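PDB 7A9J: Cfl from Pectobacterium brasiliense, which probably activates coronafacic acid with ATP, as an acyl adenylate, and ligates it in amide bond formation. Local coordinates for residues His287-Asn292 against Glu324-His329; Leu318-Phe323 against Ile440-Ile445; Arg411-Asn414 against Leu418-Leu421; Val455-Val458 against Gly464-Ile467; Tyr487-Asp490 against Lys496-Ser499. The protein carries 1 engineered substitution. All coordinates share one frame; numbering follows the deposited sequence.

Contact 1: residues His287-Asn292 against Glu324-His329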
# COMPACT_ATOMS: atom_id res chain seq x y z
N HIS A 287 7.03 -6.56 -9.61
CA HIS A 287 8.27 -6.60 -10.39
C HIS A 287 9.11 -7.81 -10.02
O HIS A 287 9.68 -8.48 -10.90
CB HIS A 287 9.06 -5.31 -10.16
CG HIS A 287 8.71 -4.21 -11.11
ND1 HIS A 287 8.24 -2.98 -10.68
CD2 HIS A 287 8.74 -4.14 -12.46
CE1 HIS A 287 7.98 -2.21 -11.73
NE2 HIS A 287 8.28 -2.89 -12.82
N LYS A 288 9.22 -8.09 -8.72
CA LYS A 288 9.98 -9.25 -8.27
C LYS A 288 9.34 -10.55 -8.74
O LYS A 288 10.04 -11.48 -9.16
CB LYS A 288 10.08 -9.26 -6.75
CG LYS A 288 10.78 -8.03 -6.19
CD LYS A 288 10.47 -7.82 -4.71
CE LYS A 288 11.60 -8.33 -3.84
NZ LYS A 288 12.24 -7.21 -3.09
N ILE A 289 8.01 -10.62 -8.70
CA ILE A 289 7.33 -11.81 -9.16
C ILE A 289 7.64 -12.04 -10.65
O ILE A 289 7.94 -13.17 -11.08
CB ILE A 289 5.84 -11.68 -8.83
CG1 ILE A 289 5.70 -11.90 -7.30
CG2 ILE A 289 5.02 -12.71 -9.56
CD1 ILE A 289 4.34 -11.54 -6.75
N ILE A 290 7.64 -10.97 -11.43
CA ILE A 290 7.97 -11.04 -12.85
C ILE A 290 9.39 -11.53 -13.03
O ILE A 290 9.68 -12.40 -13.86
CB ILE A 290 7.76 -9.67 -13.51
CG1 ILE A 290 6.27 -9.30 -13.50
CG2 ILE A 290 8.42 -9.61 -14.93
CD1 ILE A 290 6.01 -7.84 -13.83
N LYS A 291 10.31 -10.95 -12.26
CA LYS A 291 11.72 -11.27 -12.46
C LYS A 291 12.02 -12.73 -12.12
O LYS A 291 12.86 -13.35 -12.77
CB LYS A 291 12.59 -10.34 -11.64
CG LYS A 291 14.08 -10.53 -11.96
CD LYS A 291 14.99 -9.53 -11.25
CE LYS A 291 15.27 -8.31 -12.11
NZ LYS A 291 16.52 -7.65 -11.65
N ASN A 292 11.32 -13.29 -11.14
CA ASN A 292 11.55 -14.68 -10.77
C ASN A 292 11.23 -15.64 -11.92
O ASN A 292 11.85 -16.71 -12.03
CB ASN A 292 10.73 -15.04 -9.54
CG ASN A 292 11.19 -14.29 -8.31
OD1 ASN A 292 12.26 -13.66 -8.32
ND2 ASN A 292 10.40 -14.37 -7.24
N GLU A 324 2.55 -9.27 -20.26
CA GLU A 324 3.43 -10.06 -21.12
C GLU A 324 3.85 -11.33 -20.41
O GLU A 324 3.88 -12.41 -20.99
CB GLU A 324 4.68 -9.26 -21.51
CG GLU A 324 4.45 -7.90 -22.15
CD GLU A 324 4.17 -7.96 -23.64
OE1 GLU A 324 4.23 -9.07 -24.22
OE2 GLU A 324 3.88 -6.89 -24.23
N CYS A 325 4.15 -11.20 -19.13
CA CYS A 325 4.71 -12.31 -18.39
C CYS A 325 3.65 -13.33 -18.00
O CYS A 325 3.86 -14.54 -18.15
CB CYS A 325 5.43 -11.78 -17.16
SG CYS A 325 6.28 -13.07 -16.19
N PHE A 326 2.50 -12.89 -17.49
CA PHE A 326 1.53 -13.83 -16.97
C PHE A 326 0.21 -13.87 -17.70
O PHE A 326 -0.62 -14.73 -17.37
CB PHE A 326 1.25 -13.51 -15.49
CG PHE A 326 2.46 -13.63 -14.64
CD1 PHE A 326 2.94 -14.88 -14.29
CD2 PHE A 326 3.12 -12.50 -14.19
CE1 PHE A 326 4.07 -15.01 -13.50
CE2 PHE A 326 4.26 -12.61 -13.41
CZ PHE A 326 4.73 -13.86 -13.07
N GLY A 327 -0.05 -12.97 -18.63
CA GLY A 327 -1.39 -12.88 -19.17
C GLY A 327 -2.44 -12.46 -18.16
O GLY A 327 -3.63 -12.76 -18.35
N SER A 328 -2.04 -11.82 -17.07
CA SER A 328 -2.95 -11.37 -16.03
C SER A 328 -3.09 -9.86 -16.21
O SER A 328 -2.18 -9.19 -16.70
CB SER A 328 -2.41 -11.72 -14.64
OG SER A 328 -3.25 -11.34 -13.53
N HIS A 329 -4.24 -9.32 -15.78
CA HIS A 329 -4.63 -7.95 -16.11
C HIS A 329 -4.50 -7.14 -14.83
O HIS A 329 -5.39 -7.19 -13.97
CB HIS A 329 -6.04 -7.92 -16.65
CG HIS A 329 -6.25 -8.85 -17.81
ND1 HIS A 329 -6.19 -8.43 -19.12
CD2 HIS A 329 -6.47 -10.20 -17.85
CE1 HIS A 329 -6.40 -9.46 -19.92
NE2 HIS A 329 -6.58 -10.55 -19.18

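Contact 2: residues Leu318-Phe323 against Ile440-Ile445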
# COMPACT_ATOMS: atom_id res chain seq x y z
N LEU A 318 4.27 -1.13 -15.48
CA LEU A 318 4.26 -2.43 -14.83
C LEU A 318 3.15 -3.33 -15.40
O LEU A 318 3.35 -4.53 -15.62
CB LEU A 318 4.07 -2.22 -13.33
CG LEU A 318 3.82 -3.46 -12.46
CD1 LEU A 318 4.87 -4.50 -12.69
CD2 LEU A 318 3.81 -3.00 -11.03
N SER A 319 1.97 -2.76 -15.67
CA SER A 319 0.87 -3.60 -16.17
C SER A 319 1.21 -4.23 -17.51
O SER A 319 0.80 -5.37 -17.80
CB SER A 319 -0.43 -2.78 -16.26
OG SER A 319 -0.45 -2.06 -17.49
N GLN A 320 1.94 -3.49 -18.37
CA GLN A 320 2.37 -4.04 -19.64
C GLN A 320 3.31 -5.24 -19.43
O GLN A 320 3.11 -6.31 -20.03
CB GLN A 320 3.06 -2.94 -20.48
CG GLN A 320 2.11 -1.67 -20.65
CD GLN A 320 2.78 -0.36 -21.17
OE1 GLN A 320 3.96 -0.33 -21.54
NE2 GLN A 320 1.99 0.72 -21.20
N LYS A 321 4.33 -5.07 -18.58
CA LYS A 321 5.24 -6.17 -18.30
C LYS A 321 4.51 -7.34 -17.65
O LYS A 321 4.81 -8.51 -17.92
CB LYS A 321 6.36 -5.70 -17.38
CG LYS A 321 7.09 -4.47 -17.91
CD LYS A 321 7.99 -3.84 -16.86
CE LYS A 321 9.36 -4.51 -16.88
NZ LYS A 321 10.31 -3.88 -15.93
N PHE A 322 3.54 -7.03 -16.79
CA PHE A 322 2.86 -8.09 -16.05
C PHE A 322 1.97 -8.90 -16.98
O PHE A 322 1.85 -10.13 -16.84
CB PHE A 322 2.06 -7.48 -14.92
CG PHE A 322 1.65 -8.45 -13.84
CD1 PHE A 322 2.61 -8.97 -12.97
CD2 PHE A 322 0.31 -8.83 -13.69
CE1 PHE A 322 2.24 -9.86 -11.95
CE2 PHE A 322 -0.09 -9.74 -12.67
CZ PHE A 322 0.87 -10.24 -11.81
N PHE A 323 1.31 -8.24 -17.94
CA PHE A 323 0.54 -9.00 -18.92
C PHE A 323 1.44 -9.83 -19.81
O PHE A 323 1.11 -10.99 -20.13
CB PHE A 323 -0.33 -8.07 -19.79
CG PHE A 323 -1.17 -8.83 -20.78
CD1 PHE A 323 -2.34 -9.47 -20.36
CD2 PHE A 323 -0.79 -8.94 -22.11
CE1 PHE A 323 -3.11 -10.22 -21.24
CE2 PHE A 323 -1.55 -9.68 -23.01
CZ PHE A 323 -2.72 -10.30 -22.58
N ILE A 440 6.19 10.99 -21.98
CA ILE A 440 7.19 10.71 -23.01
C ILE A 440 7.77 9.32 -22.83
O ILE A 440 7.97 8.59 -23.81
CB ILE A 440 8.31 11.76 -22.99
CG1 ILE A 440 7.74 13.15 -23.21
CG2 ILE A 440 9.35 11.42 -24.08
CD1 ILE A 440 8.77 14.24 -22.98
N GLU A 441 8.09 8.95 -21.58
CA GLU A 441 8.60 7.61 -21.27
C GLU A 441 7.63 6.54 -21.75
O GLU A 441 8.05 5.53 -22.33
CB GLU A 441 8.82 7.47 -19.76
CG GLU A 441 9.99 8.29 -19.21
CD GLU A 441 9.87 8.60 -17.72
OE1 GLU A 441 9.07 7.92 -16.98
OE2 GLU A 441 10.61 9.47 -17.26
N ASN A 442 6.33 6.75 -21.54
CA ASN A 442 5.37 5.74 -21.96
C ASN A 442 5.40 5.53 -23.46
O ASN A 442 5.30 4.40 -23.93
CB ASN A 442 3.96 6.11 -21.50
CG ASN A 442 2.93 5.07 -21.95
OD1 ASN A 442 2.92 3.93 -21.47
ND2 ASN A 442 2.08 5.46 -22.89
N THR A 443 5.59 6.60 -24.23
CA THR A 443 5.69 6.46 -25.68
C THR A 443 6.96 5.72 -26.07
O THR A 443 6.94 4.82 -26.91
CB THR A 443 5.67 7.86 -26.31
OG1 THR A 443 4.40 8.46 -26.03
CG2 THR A 443 5.86 7.74 -27.83
N LEU A 444 8.09 6.10 -25.46
CA LEU A 444 9.39 5.54 -25.84
C LEU A 444 9.42 4.04 -25.65
O LEU A 444 9.83 3.29 -26.55
CB LEU A 444 10.49 6.19 -25.00
CG LEU A 444 10.85 7.62 -25.40
CD1 LEU A 444 11.71 8.25 -24.33
CD2 LEU A 444 11.55 7.65 -26.77
N ILE A 445 8.97 3.57 -24.49
CA ILE A 445 9.07 2.14 -24.19
C ILE A 445 8.21 1.26 -25.12
O ILE A 445 8.46 0.05 -25.23
CB ILE A 445 8.75 1.93 -22.70
CG1 ILE A 445 9.28 0.57 -22.23
CG2 ILE A 445 7.25 1.99 -22.47
CD1 ILE A 445 8.90 0.24 -20.80

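Contact 3: residues Arg411-Asn414 against Leu418-Leu421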
# COMPACT_ATOMS: atom_id res chain seq x y z
N ARG A 411 -5.45 14.55 -15.84
CA ARG A 411 -6.46 15.05 -16.74
C ARG A 411 -7.60 14.06 -16.67
O ARG A 411 -7.34 12.86 -16.62
CB ARG A 411 -5.96 15.15 -18.19
CG ARG A 411 -7.05 15.50 -19.14
CD ARG A 411 -6.50 15.65 -20.55
NE ARG A 411 -5.92 14.41 -21.08
CZ ARG A 411 -4.61 14.26 -21.32
NH1 ARG A 411 -3.76 15.24 -21.03
NH2 ARG A 411 -4.16 13.14 -21.85
N GLN A 412 -8.83 14.53 -16.62
CA GLN A 412 -9.94 13.60 -16.45
C GLN A 412 -10.58 13.41 -17.83
O GLN A 412 -10.89 14.37 -18.50
CB GLN A 412 -10.94 14.13 -15.44
CG GLN A 412 -12.08 13.18 -15.09
CD GLN A 412 -13.12 13.99 -14.38
OE1 GLN A 412 -13.27 13.89 -13.18
NE2 GLN A 412 -13.78 14.89 -15.11
N GLU A 413 -10.73 12.15 -18.24
CA GLU A 413 -11.33 11.88 -19.55
C GLU A 413 -12.85 11.91 -19.42
O GLU A 413 -13.43 11.93 -18.31
CB GLU A 413 -10.89 10.50 -20.07
CG GLU A 413 -9.35 10.35 -20.22
CD GLU A 413 -8.91 10.42 -21.67
OE1 GLU A 413 -8.42 9.38 -22.15
OE2 GLU A 413 -9.07 11.48 -22.32
N ASN A 414 -13.50 11.83 -20.58
CA ASN A 414 -14.95 11.84 -20.65
C ASN A 414 -15.60 10.75 -19.84
O ASN A 414 -16.64 10.98 -19.23
CB ASN A 414 -15.35 11.73 -22.11
CG ASN A 414 -15.12 13.07 -22.85
OD1 ASN A 414 -15.24 14.14 -22.23
ND2 ASN A 414 -14.75 13.01 -24.13
N LEU A 418 -8.79 9.01 -14.78
CA LEU A 418 -7.78 10.04 -14.50
C LEU A 418 -6.50 9.63 -15.20
O LEU A 418 -5.80 8.71 -14.81
CB LEU A 418 -7.58 10.16 -12.99
CG LEU A 418 -8.91 10.69 -12.42
CD1 LEU A 418 -8.79 10.55 -10.91
CD2 LEU A 418 -9.10 12.22 -12.78
N ILE A 419 -6.23 10.29 -16.30
CA ILE A 419 -4.93 10.17 -16.94
C ILE A 419 -3.86 10.75 -16.04
O ILE A 419 -3.99 11.85 -15.49
CB ILE A 419 -4.98 10.90 -18.30
CG1 ILE A 419 -5.95 10.24 -19.25
CG2 ILE A 419 -3.61 10.96 -18.87
CD1 ILE A 419 -5.94 8.70 -19.37
N PHE A 420 -2.74 10.06 -15.94
CA PHE A 420 -1.71 10.44 -14.99
C PHE A 420 -0.59 11.15 -15.72
O PHE A 420 -0.02 10.62 -16.67
CB PHE A 420 -1.19 9.21 -14.23
CG PHE A 420 -0.24 9.55 -13.13
CD1 PHE A 420 -0.74 9.99 -11.91
CD2 PHE A 420 1.10 9.30 -13.26
CE1 PHE A 420 0.12 10.26 -10.87
CE2 PHE A 420 1.98 9.58 -12.21
CZ PHE A 420 1.49 10.08 -11.05
N LEU A 421 -0.31 12.37 -15.29
CA LEU A 421 0.69 13.19 -15.97
C LEU A 421 1.94 13.33 -15.13
O LEU A 421 2.84 14.15 -15.47
CB LEU A 421 0.10 14.58 -16.31
CG LEU A 421 -1.14 14.41 -17.17
CD1 LEU A 421 -1.75 15.74 -17.45
CD2 LEU A 421 -0.69 13.78 -18.47

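Contact 4: residues Val455-Val458 against Gly464-Ile467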
# COMPACT_ATOMS: atom_id res chain seq x y z
N VAL A 455 13.04 10.13 -18.71
CA VAL A 455 13.11 11.46 -19.34
C VAL A 455 13.21 12.52 -18.24
O VAL A 455 12.52 12.43 -17.23
CB VAL A 455 11.90 11.70 -20.26
CG1 VAL A 455 11.83 13.16 -20.76
CG2 VAL A 455 11.91 10.74 -21.43
N PHE A 456 14.09 13.51 -18.43
CA PHE A 456 14.25 14.58 -17.45
C PHE A 456 14.76 15.81 -18.20
O PHE A 456 15.01 15.77 -19.40
CB PHE A 456 15.25 14.23 -16.35
CG PHE A 456 16.65 13.80 -16.87
CD1 PHE A 456 16.90 12.48 -17.19
CD2 PHE A 456 17.72 14.74 -17.00
CE1 PHE A 456 18.13 12.07 -17.65
CE2 PHE A 456 19.00 14.31 -17.45
CZ PHE A 456 19.20 13.00 -17.78
N SER A 457 14.88 16.91 -17.49
CA SER A 457 15.44 18.08 -18.15
C SER A 457 16.68 18.56 -17.43
O SER A 457 16.93 18.23 -16.26
CB SER A 457 14.41 19.23 -18.26
OG SER A 457 14.15 19.78 -16.97
N VAL A 458 17.45 19.37 -18.16
CA VAL A 458 18.62 20.06 -17.62
C VAL A 458 18.45 21.53 -17.92
O VAL A 458 17.73 21.92 -18.86
CB VAL A 458 19.95 19.50 -18.18
CG1 VAL A 458 20.06 18.01 -17.67
CG2 VAL A 458 20.00 19.53 -19.69
N GLY A 464 15.82 27.75 -21.22
CA GLY A 464 15.33 27.49 -19.88
C GLY A 464 15.63 26.06 -19.47
O GLY A 464 16.43 25.80 -18.56
N GLU A 465 15.02 25.12 -20.18
CA GLU A 465 15.23 23.70 -19.95
C GLU A 465 15.40 22.99 -21.28
O GLU A 465 14.84 23.40 -22.29
CB GLU A 465 14.02 23.03 -19.23
CG GLU A 465 13.78 23.51 -17.82
CD GLU A 465 12.50 22.86 -17.22
OE1 GLU A 465 12.47 21.63 -17.02
OE2 GLU A 465 11.50 23.56 -16.98
N ARG A 466 16.09 21.86 -21.24
CA ARG A 466 16.26 21.02 -22.42
C ARG A 466 15.95 19.59 -22.02
O ARG A 466 16.40 19.14 -20.96
CB ARG A 466 17.69 21.15 -22.94
CG ARG A 466 18.04 20.30 -24.12
CD ARG A 466 19.41 20.77 -24.71
NE ARG A 466 20.46 20.72 -23.70
CZ ARG A 466 21.36 19.75 -23.57
NH1 ARG A 466 21.34 18.71 -24.41
NH2 ARG A 466 22.27 19.84 -22.61
N ILE A 467 15.20 18.88 -22.86
CA ILE A 467 14.74 17.53 -22.51
C ILE A 467 15.78 16.49 -22.90
O ILE A 467 16.22 16.44 -24.05
CB ILE A 467 13.39 17.22 -23.17
CG1 ILE A 467 12.35 18.21 -22.63
CG2 ILE A 467 12.97 15.73 -22.92
CD1 ILE A 467 11.00 18.05 -23.32

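Contact 5: residues Tyr487-Asp490 against Lys496-Ser499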
# COMPACT_ATOMS: atom_id res chain seq x y z
N TYR A 487 10.29 8.01 -34.92
CA TYR A 487 9.18 7.38 -34.20
C TYR A 487 8.39 8.39 -33.37
O TYR A 487 7.16 8.34 -33.32
CB TYR A 487 9.72 6.24 -33.32
CG TYR A 487 8.75 5.66 -32.32
CD1 TYR A 487 7.79 4.72 -32.70
CD2 TYR A 487 8.79 6.05 -30.99
CE1 TYR A 487 6.90 4.19 -31.76
CE2 TYR A 487 7.92 5.53 -30.06
CZ TYR A 487 6.98 4.60 -30.44
OH TYR A 487 6.12 4.11 -29.48
N LEU A 488 9.09 9.33 -32.71
CA LEU A 488 8.40 10.34 -31.92
C LEU A 488 7.65 11.35 -32.79
O LEU A 488 6.59 11.84 -32.39
CB LEU A 488 9.38 11.05 -30.99
CG LEU A 488 9.96 10.19 -29.85
CD1 LEU A 488 10.89 11.03 -29.01
CD2 LEU A 488 8.88 9.66 -28.97
N SER A 489 8.18 11.67 -33.98
CA SER A 489 7.46 12.55 -34.90
C SER A 489 6.05 12.04 -35.20
O SER A 489 5.11 12.83 -35.34
CB SER A 489 8.25 12.68 -36.20
OG SER A 489 9.64 12.72 -35.90
N ASP A 490 5.90 10.73 -35.32
CA ASP A 490 4.60 10.15 -35.61
C ASP A 490 3.70 10.02 -34.38
O ASP A 490 2.50 9.81 -34.54
CB ASP A 490 4.77 8.76 -36.25
CG ASP A 490 5.77 8.76 -37.42
OD1 ASP A 490 5.86 9.77 -38.16
OD2 ASP A 490 6.47 7.74 -37.59
N LYS A 496 7.42 18.24 -27.21
CA LYS A 496 7.65 17.23 -26.18
C LYS A 496 8.87 16.37 -26.48
O LYS A 496 9.26 15.56 -25.62
CB LYS A 496 6.41 16.34 -26.06
CG LYS A 496 5.13 17.08 -25.73
CD LYS A 496 3.96 16.12 -25.87
CE LYS A 496 2.64 16.76 -25.54
NZ LYS A 496 1.55 15.76 -25.70
N HIS A 497 9.46 16.52 -27.65
CA HIS A 497 10.54 15.64 -28.09
C HIS A 497 11.82 15.89 -27.30
O HIS A 497 12.24 17.05 -27.14
CB HIS A 497 10.85 15.88 -29.57
CG HIS A 497 9.89 15.24 -30.53
ND1 HIS A 497 8.57 14.98 -30.23
CD2 HIS A 497 10.08 14.81 -31.80
CE1 HIS A 497 7.98 14.42 -31.27
NE2 HIS A 497 8.88 14.30 -32.23
N PRO A 498 12.53 14.84 -26.92
CA PRO A 498 13.85 15.01 -26.32
C PRO A 498 14.75 15.76 -27.28
O PRO A 498 14.64 15.61 -28.50
CB PRO A 498 14.33 13.57 -26.07
CG PRO A 498 13.04 12.76 -25.92
CD PRO A 498 12.04 13.44 -26.85
N SER A 499 15.59 16.61 -26.72
CA SER A 499 16.66 17.21 -27.50
C SER A 499 17.89 16.32 -27.62
O SER A 499 18.77 16.60 -28.45
CB SER A 499 17.07 18.53 -26.84
OG SER A 499 16.07 19.51 -27.02

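Contact 1: residues His287-Asn292 against Glu324-His329
Ile289 and Ile290, consecutive residues of helix 283-294, pack against Phe326 and Cys325 in the last turn of helix 316-326. Ile290 and Cys325 bring the two backbones nearest, with their CA atoms 6.6 Å apart. The Phe326 ring is met by both isoleucines. Its CG stands anti to its own carbonyl carbon (chi1 -62°), which sends the ring across to the neighbouring helix. Ile289 meets the ring end at about a right angle: its CG2 lies 3.7 Å from Phe326 CZ, in a position neither over the ring nor flush with its rim, while its carbonyl O reaches the ring edge in plane. Ile290 comes in at a slant and puts CG1 at the ring edge, near its plane, 3.9 Å from Phe326 CE2. Both helices belong to the large domain of the adenylate-forming enzymes: helix 283-294 follows strand 278-281 and helix 316-326 follows strand 306-311, two strands paired in parallel. Leu302 and Glu293 also touch Phe326, and Phe322 of the preceding turn meets its ring with the planes inclined. Cys325 plays a lesser part. Its SG, anti to the backbone N (chi1 -176°), sits over one face of the neighbouring Phe326 ring, displaced toward the rim. The same sulfur is 4.3 Å from Ile290 CG2 and 4.2 Å from Ile290 O, a loose van der Waals approach. Immediately beyond Phe326 the chain leaves the helix at Gly327, whose positive phi (64°) turns it toward strand 331-335.

Contact 2: residues Leu318-Phe323 against Ile440-Ile445
Gln320 of helix 316-326 reaches across to Asn442 and Ile445 of helix 437-445, linking the large domain to the small C-terminal domain. The backbones stay well separated: the closest CA atoms, those of Gln320 and Ile445, are 10.2 Å apart, and the gap is bridged by side-chain ends. The polar part is a bond between two amides. Gln320 NE2 donates to Asn442 OD1 at 3.4 Å, a weak bond although the N-H points fairly straight at the oxygen (158°). The two amide planes are turned 56° from each other. An extended chain beyond CG gives Gln320 its reach; with CG anti to the backbone N (chi1 179°), the amide of Asn442 comes nearer to the other helix than its CB does. Each amide has a further partner: Gln320 OE1 accepts a bond from Gln446 NE2, its stronger polar contact, and Asn442 ND2 donates to the carbonyl of Asn353. Gln446 is also hydrogen-bonded through NE2 to Asn442 O, so its amide ties Gln320 to the backbone of helix 437-445. Beyond the amides there is a single van der Waals approach, Ile445 CG2 at 4.1 Å from Gln320 OE1. Enzymes of this family are known to turn the C-terminal domain against the large one during catalysis. The link is mostly amide to amide, with Gln446 and Asn353 adding bonds; such a small polar surface contact would be consistent with domains that can move relative to each other.

Contact 3: residues Arg411-Asn414 against Leu418-Leu421
Arg411 and Ile419 face each other as a hydrogen-bonded antiparallel pair and satisfy one another's backbone. Arg411 N donates to Ile419 O at 3.1 Å. In return Ile419 N donates to Arg411 O at 2.8 Å. Arg411 O also receives a CA-H...O contact from Leu418 CA, 3.6 Å away. The next pair, Gln412 with Leu418, is non-hydrogen-bonded; the backbone of Leu418 bonds instead to Ile357 and Gly358 in strand 356-360, and that of Phe420 to Pro355. Of the side-chain polar groups, Arg411 NH1 is hydrogen-bonded to Asn375 OD1. Ile419 lies alongside Arg411, pointing the same way, and lays CG2 over one guanidinium face at 3.7 Å from NH2. The bend of Arg411 at chi3 (63°) brings the flat group over this methyl. Glu413, beyond the end of the strand, offers aliphatic carbon to the contact: its CG is 3.5 Å from Ile419 CG1. On the face of Gln412 and Leu418, Leu418 CD2 packs 3.8 Å from Gln412 CB, with Ile366 touching both side chains. This is the closed end of a beta hairpin, strands 408-412 and 418-423, whose second strand continues the antiparallel pairing onto strand 356-360.

Contact 4: residues Val455-Val458 against Gly464-Ile467
Val455-Val458 and Gly464-Ile467 belong to strands 450-460 and 464-473, a beta hairpin at the edge of the C-terminal domain's four-stranded sheet. The two short segments run 145° apart, strongly twisted from antiparallel. The tight part is at the inner end. Val455 CG1 presses against Ile467 CG2 at 3.5 Å, and both side chains are buried: Val455 beneath Pro437, Ile440 and Leu444, Ile467 against Ile428 and Ile430. Phe456 turns its CB away from the partner strand, to pack on Leu520 and Ser521 of helix 517-522. Toward the turn the contact becomes polar and more open. Ser457 holds OG between its backbone N and carbonyl carbon (chi1 70°), facing Glu465 OE1, to which it donates a hydrogen bond; the modelled 2.5 Å is very short and its exact length doubtful. The other carboxylate oxygen, Glu465 OE2, takes a bond from Lys429 N. Arg466 runs beside Val458, both side chains pointing the same way, and brings NH2 to 3.7 Å from Val458 CG2. Its charge is met outside the hairpin, by a salt bridge to Glu500, while NH2 bonds to Tyr524 OH. Gly464, at the solvent side, contributes almost nothing. Val458 N donates to Arg466 O at 3.0 Å, and Val458 O accepts Arg466 N at 2.9 Å while Glu465 CA stands 3.3 Å from that same oxygen.

Contact 5: residues Tyr487-Asp490 against Lys496-Ser499
Leu488, in helix 481-491, lies against His497 and Pro498 of the loop that leads into strand 500-503. Its CB sits over one face of the His497 imidazole, 3.7 Å from the ring centroid and 20° off the normal, a CH-pi contact displaced toward the rim; the nearest ring atom, NE2, is 3.5 Å from CB. CG, anti to the carbonyl carbon (chi1 -68°), carries the chain past the ring. From there CD1 continues the extended course and runs end-on into Pro498 CD at 3.4 Å, tighter than usual for two carbons. CD2 turns instead to helix 437-445, packing on Thr443 and Leu444. The far end of the imidazole lies close to the helix backbone: CE1 is 3.1 Å from Leu488 O. NE2 is 3.2 Å from Ser489 N, but the angle is too poor for a hydrogen bond. His494 meets the same ring, and Pro498 also packs on Ile467 and Ala469 of strand 464-473. Between these two segments the contact is mostly carbon on carbon and on the imidazole face; the close N/O approaches of NE2 lack hydrogen-bond geometry, which leaves van der Waals and CH-pi packing to hold this loop segment to the helix.

How the contacts relate
Contacts 1 and 2 share helix 316-326, their centres 13 Å apart: Phe322 there packs on Ile290, and Phe323 on His329. Contact 2 spans the two domains and leads into contacts 4 and 5. Glu441 OE2 bonds to Val455 N at 2.9 Å, and Thr443 O to Tyr487 OH at 2.8 Å. Contacts 4 and 5 join through Ile467 O and Ser499 N, 2.8 Å apart. Contact 3 touches none of the others; its centre is about 17 Å from that of contact 2. Its Leu418 side chain lies about 13 Å from the bound indenone carboxylic acid, whose pocket includes Ser333 to Thr337, shortly after the loop of contact 1.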